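Putative regulator (PDB 3HFI) is a putative transcriptional regulator that probably binds DNA and, through its UTRA domain, probably responds to a small-molecule ligand. Local coordinates at residues 105-110 with 135-140. Sequence-based numbering, arbitrary orientation.
Sequences YSESRY and EQLVFF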
ATOM      1  N   TYR A 105      -8.824  -5.218   3.201  1.00 11.79           N
ATOM      2  CA  TYR A 105      -8.172  -4.111   3.888  1.00 13.13           C
ATOM      3  C   TYR A 105      -6.728  -4.373   4.186  1.00 12.23           C
ATOM      4  O   TYR A 105      -6.297  -5.525   4.396  1.00 12.51           O
ATOM      5  CB  TYR A 105      -8.773  -3.752   5.266  1.00 14.03           C
ATOM      6  CG  TYR A 105     -10.262  -3.635   5.300  1.00 20.17           C
ATOM      7  CD1 TYR A 105     -10.888  -2.364   5.235  1.00 28.03           C
ATOM      8  CD2 TYR A 105     -11.067  -4.759   5.429  1.00 24.12           C
ATOM      9  CE1 TYR A 105     -12.289  -2.243   5.261  1.00 29.85           C
ATOM     10  CE2 TYR A 105     -12.459  -4.639   5.478  1.00 27.90           C
ATOM     11  CZ  TYR A 105     -13.052  -3.386   5.384  1.00 30.13           C
ATOM     12  OH  TYR A 105     -14.429  -3.271   5.405  1.00 37.00           O
ATOM     13  N   SER A 106      -6.037  -3.260   4.347  1.00 12.21           N
ATOM     14  CA  SER A 106      -4.605  -3.144   4.548  1.00 13.02           C
ATOM     15  C   SER A 106      -4.391  -1.955   5.477  1.00 13.32           C
ATOM     16  O   SER A 106      -5.024  -0.918   5.266  1.00  9.84           O
ATOM     17  CB  SER A 106      -4.000  -2.625   3.237  1.00 13.48           C
ATOM     18  OG  SER A 106      -2.996  -3.431   3.021  1.00 19.05           O
ATOM     19  N   GLU A 107      -3.405  -2.035   6.376  1.00 13.98           N
ATOM     20  CA  GLU A 107      -2.974  -0.880   7.126  1.00 15.31           C
ATOM     21  C   GLU A 107      -1.457  -0.937   7.064  1.00 14.69           C
ATOM     22  O   GLU A 107      -0.900  -1.992   7.263  1.00 13.36           O
ATOM     23  CB  GLU A 107      -3.354  -1.031   8.603  1.00 17.72           C
ATOM     24  CG  GLU A 107      -4.808  -0.928   8.894  1.00 20.06           C
ATOM     25  CD  GLU A 107      -5.168  -1.235  10.371  1.00 23.03           C
ATOM     26  OE1 GLU A 107      -4.382  -1.855  11.134  1.00 29.88           O
ATOM     27  OE2 GLU A 107      -6.295  -0.883  10.747  1.00 28.28           O
ATOM     28  N   SER A 108      -0.788   0.194   6.898  1.00 14.04           N
ATOM     29  CA  SER A 108       0.633   0.209   6.981  1.00 14.68           C
ATOM     30  C   SER A 108       1.072   1.312   7.903  1.00 14.63           C
ATOM     31  O   SER A 108       0.442   2.354   7.984  1.00 14.89           O
ATOM     32  CB  SER A 108       1.218   0.488   5.595  1.00 15.86           C
ATOM     33  OG  SER A 108       0.740  -0.408   4.633  1.00 17.49           O
ATOM     34  N   ARG A 109       2.257   1.130   8.458  1.00 15.24           N
ATOM     35  CA  ARG A 109       2.884   2.076   9.358  1.00 17.35           C
ATOM     36  C   ARG A 109       4.312   2.187   8.929  1.00 15.35           C
ATOM     37  O   ARG A 109       4.939   1.177   8.685  1.00 13.86           O
ATOM     38  CB  ARG A 109       2.795   1.509  10.745  1.00 19.79           C
ATOM     39  CG  ARG A 109       3.269   2.410  11.826  1.00 26.11           C
ATOM     40  CD  ARG A 109       2.906   1.675  13.107  1.00 37.15           C
ATOM     41  NE  ARG A 109       3.370   2.314  14.334  1.00 45.83           N
ATOM     42  CZ  ARG A 109       3.381   1.703  15.533  1.00 53.36           C
ATOM     43  NH1 ARG A 109       2.957   0.423  15.649  1.00 55.15           N
ATOM     44  NH2 ARG A 109       3.831   2.364  16.625  1.00 54.89           N
ATOM     45  N   TYR A 110       4.772   3.392   8.698  1.00 14.91           N
ATOM     46  CA  TYR A 110       6.060   3.613   8.109  1.00 17.37           C
ATOM     47  C   TYR A 110       7.026   4.210   9.162  1.00 18.87           C
ATOM     48  O   TYR A 110       6.660   5.135   9.877  1.00 18.17           O
ATOM     49  CB  TYR A 110       5.949   4.576   6.915  1.00 16.89           C
ATOM     50  CG  TYR A 110       4.930   4.182   5.860  1.00 22.16           C
ATOM     51  CD1 TYR A 110       5.287   3.430   4.738  1.00 27.13           C
ATOM     52  CD2 TYR A 110       3.601   4.558   5.985  1.00 25.81           C
ATOM     53  CE1 TYR A 110       4.315   3.060   3.761  1.00 29.61           C
ATOM     54  CE2 TYR A 110       2.640   4.219   5.010  1.00 28.95           C
ATOM     55  CZ  TYR A 110       2.993   3.450   3.921  1.00 28.57           C
ATOM     56  OH  TYR A 110       2.024   3.125   2.998  1.00 26.70           O
ATOM     57  N   GLU A 135       5.547  -1.699   8.449  1.00 15.98           N
ATOM     58  CA  GLU A 135       4.762  -2.844   8.962  1.00 16.44           C
ATOM     59  C   GLU A 135       3.418  -2.768   8.293  1.00 14.89           C
ATOM     60  O   GLU A 135       2.797  -1.727   8.325  1.00 14.54           O
ATOM     61  CB  GLU A 135       4.482  -2.764  10.458  1.00 15.61           C
ATOM     62  CG  GLU A 135       5.637  -2.902  11.367  1.00 23.11           C
ATOM     63  CD  GLU A 135       5.200  -2.779  12.842  1.00 27.56           C
ATOM     64  OE1 GLU A 135       4.299  -1.987  13.157  1.00 39.30           O
ATOM     65  OE2 GLU A 135       5.720  -3.468  13.688  1.00 28.51           O
ATOM     66  N   GLN A 136       2.926  -3.876   7.772  1.00 14.58           N
ATOM     67  CA  GLN A 136       1.670  -3.891   7.085  1.00 13.16           C
ATOM     68  C   GLN A 136       0.826  -5.038   7.573  1.00 13.52           C
ATOM     69  O   GLN A 136       1.290  -6.186   7.632  1.00 14.93           O
ATOM     70  CB  GLN A 136       1.917  -4.101   5.607  1.00 13.09           C
ATOM     71  CG  GLN A 136       0.609  -4.067   4.798  1.00 15.06           C
ATOM     72  CD  GLN A 136       0.828  -4.283   3.352  1.00 18.67           C
ATOM     73  OE1 GLN A 136       1.304  -5.376   2.930  1.00 17.59           O
ATOM     74  NE2 GLN A 136       0.509  -3.238   2.538  1.00 16.63           N
ATOM     75  N   LEU A 137      -0.410  -4.747   7.903  1.00 12.17           N
ATOM     76  CA  LEU A 137      -1.347  -5.752   8.356  1.00 12.42           C
ATOM     77  C   LEU A 137      -2.383  -5.863   7.245  1.00 11.75           C
ATOM     78  O   LEU A 137      -2.933  -4.881   6.850  1.00 10.74           O
ATOM     79  CB  LEU A 137      -1.974  -5.325   9.698  1.00 11.62           C
ATOM     80  CG  LEU A 137      -2.781  -6.350  10.490  1.00 14.75           C
ATOM     81  CD1 LEU A 137      -2.038  -7.656  10.692  1.00  6.17           C
ATOM     82  CD2 LEU A 137      -3.253  -5.795  11.838  1.00 14.75           C
ATOM     83  N   VAL A 138      -2.648  -7.084   6.802  1.00 12.91           N
ATOM     84  CA  VAL A 138      -3.542  -7.417   5.689  1.00 12.66           C
ATOM     85  C   VAL A 138      -4.705  -8.250   6.221  1.00 13.00           C
ATOM     86  O   VAL A 138      -4.488  -9.166   7.009  1.00 14.40           O
ATOM     87  CB  VAL A 138      -2.755  -8.169   4.576  1.00 12.33           C
ATOM     88  CG1 VAL A 138      -3.684  -8.557   3.402  1.00 10.73           C
ATOM     89  CG2 VAL A 138      -1.574  -7.269   4.061  1.00 10.59           C
ATOM     90  N   PHE A 139      -5.942  -7.894   5.822  1.00 13.11           N
ATOM     91  CA  PHE A 139      -7.176  -8.415   6.402  1.00 12.73           C
ATOM     92  C   PHE A 139      -8.059  -8.972   5.307  1.00 14.53           C
ATOM     93  O   PHE A 139      -8.159  -8.387   4.212  1.00 14.88           O
ATOM     94  CB  PHE A 139      -8.016  -7.322   7.023  1.00 13.22           C
ATOM     95  CG  PHE A 139      -7.411  -6.628   8.211  1.00 14.36           C
ATOM     96  CD1 PHE A 139      -7.936  -6.813   9.470  1.00 15.14           C
ATOM     97  CD2 PHE A 139      -6.413  -5.693   8.043  1.00 15.41           C
ATOM     98  CE1 PHE A 139      -7.431  -6.097  10.568  1.00 17.38           C
ATOM     99  CE2 PHE A 139      -5.883  -4.964   9.111  1.00 13.25           C
ATOM    100  CZ  PHE A 139      -6.407  -5.169  10.391  1.00 16.40           C
ATOM    101  N   PHE A 140      -8.750 -10.068   5.620  1.00 14.09           N
ATOM    102  CA  PHE A 140      -9.908 -10.469   4.859  1.00 15.20           C
ATOM    103  C   PHE A 140     -11.133  -9.646   5.203  1.00 16.70           C
ATOM    104  O   PHE A 140     -11.918  -9.268   4.359  1.00 19.34           O
ATOM    105  CB  PHE A 140     -10.220 -11.912   5.188  1.00 15.56           C
ATOM    106  CG  PHE A 140      -9.236 -12.904   4.639  1.00 13.31           C
ATOM    107  CD1 PHE A 140      -8.770 -12.818   3.325  1.00 14.36           C
ATOM    108  CD2 PHE A 140      -8.800 -13.951   5.433  1.00 15.01           C
ATOM    109  CE1 PHE A 140      -7.885 -13.776   2.836  1.00 13.86           C
ATOM    110  CE2 PHE A 140      -7.935 -14.945   4.925  1.00 14.70           C
ATOM    111  CZ  PHE A 140      -7.485 -14.851   3.645  1.00 13.51           C
TER
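Residues 105-110 of strand 105-114 and residues 135-139 of strand 130-139 form an antiparallel ladder in the UTRA-domain sheet. Strand 105-114 is the outermost of this chain's sheet: one of its edges is held by the inner neighbour, the other pairs across the dimer interface. Tyr105-Phe139, Glu107-Leu137 and Arg109-Glu135 are the hydrogen-bonded pairs. In the middle one, Glu107 N gives to Leu137 O and Leu137 N to Glu107 O, both at 2.9 Å. The Tyr105-Phe139 pair is uneven: Phe139 N gives a 2.8 Å bond to Tyr105 O, whereas that from Tyr105 N to Phe139 O is weak at 3.4 Å.

On the face of these three pairs, the Phe139 ring leans diagonally toward the next rung. Its edge receives Tyr105 O in the ring plane, and CE2 and CZ meet the Glu107 carboxylate, whose plane is turned 71° from the ring; Glu107 OE1 lies 4.0 Å from Phe139 CZ. Arg109 and Glu135 run alongside each other, joined by a long salt bridge of 3.7 Å between Arg109 NH1 and Glu135 OE1, while Glu135 OE2 is hydrogen-bonded to Tyr39 OH.

The other face carries Ser106, Ser108, Gln136 and Val138. With CG anti to the backbone N (chi1 -178°) and the chain extended, Gln136 brings NE2 to 3.5 Å from both Ser106 OG and Ser108 OG, close but not hydrogen-bonded; its amide is instead gripped by Tyr159 O and Gly161 N of the second subunit. Because 105-109 also pairs antiparallel with a strand of that subunit, the whole is typical of a dimer built by edge-to-edge continuation of a beta sheet.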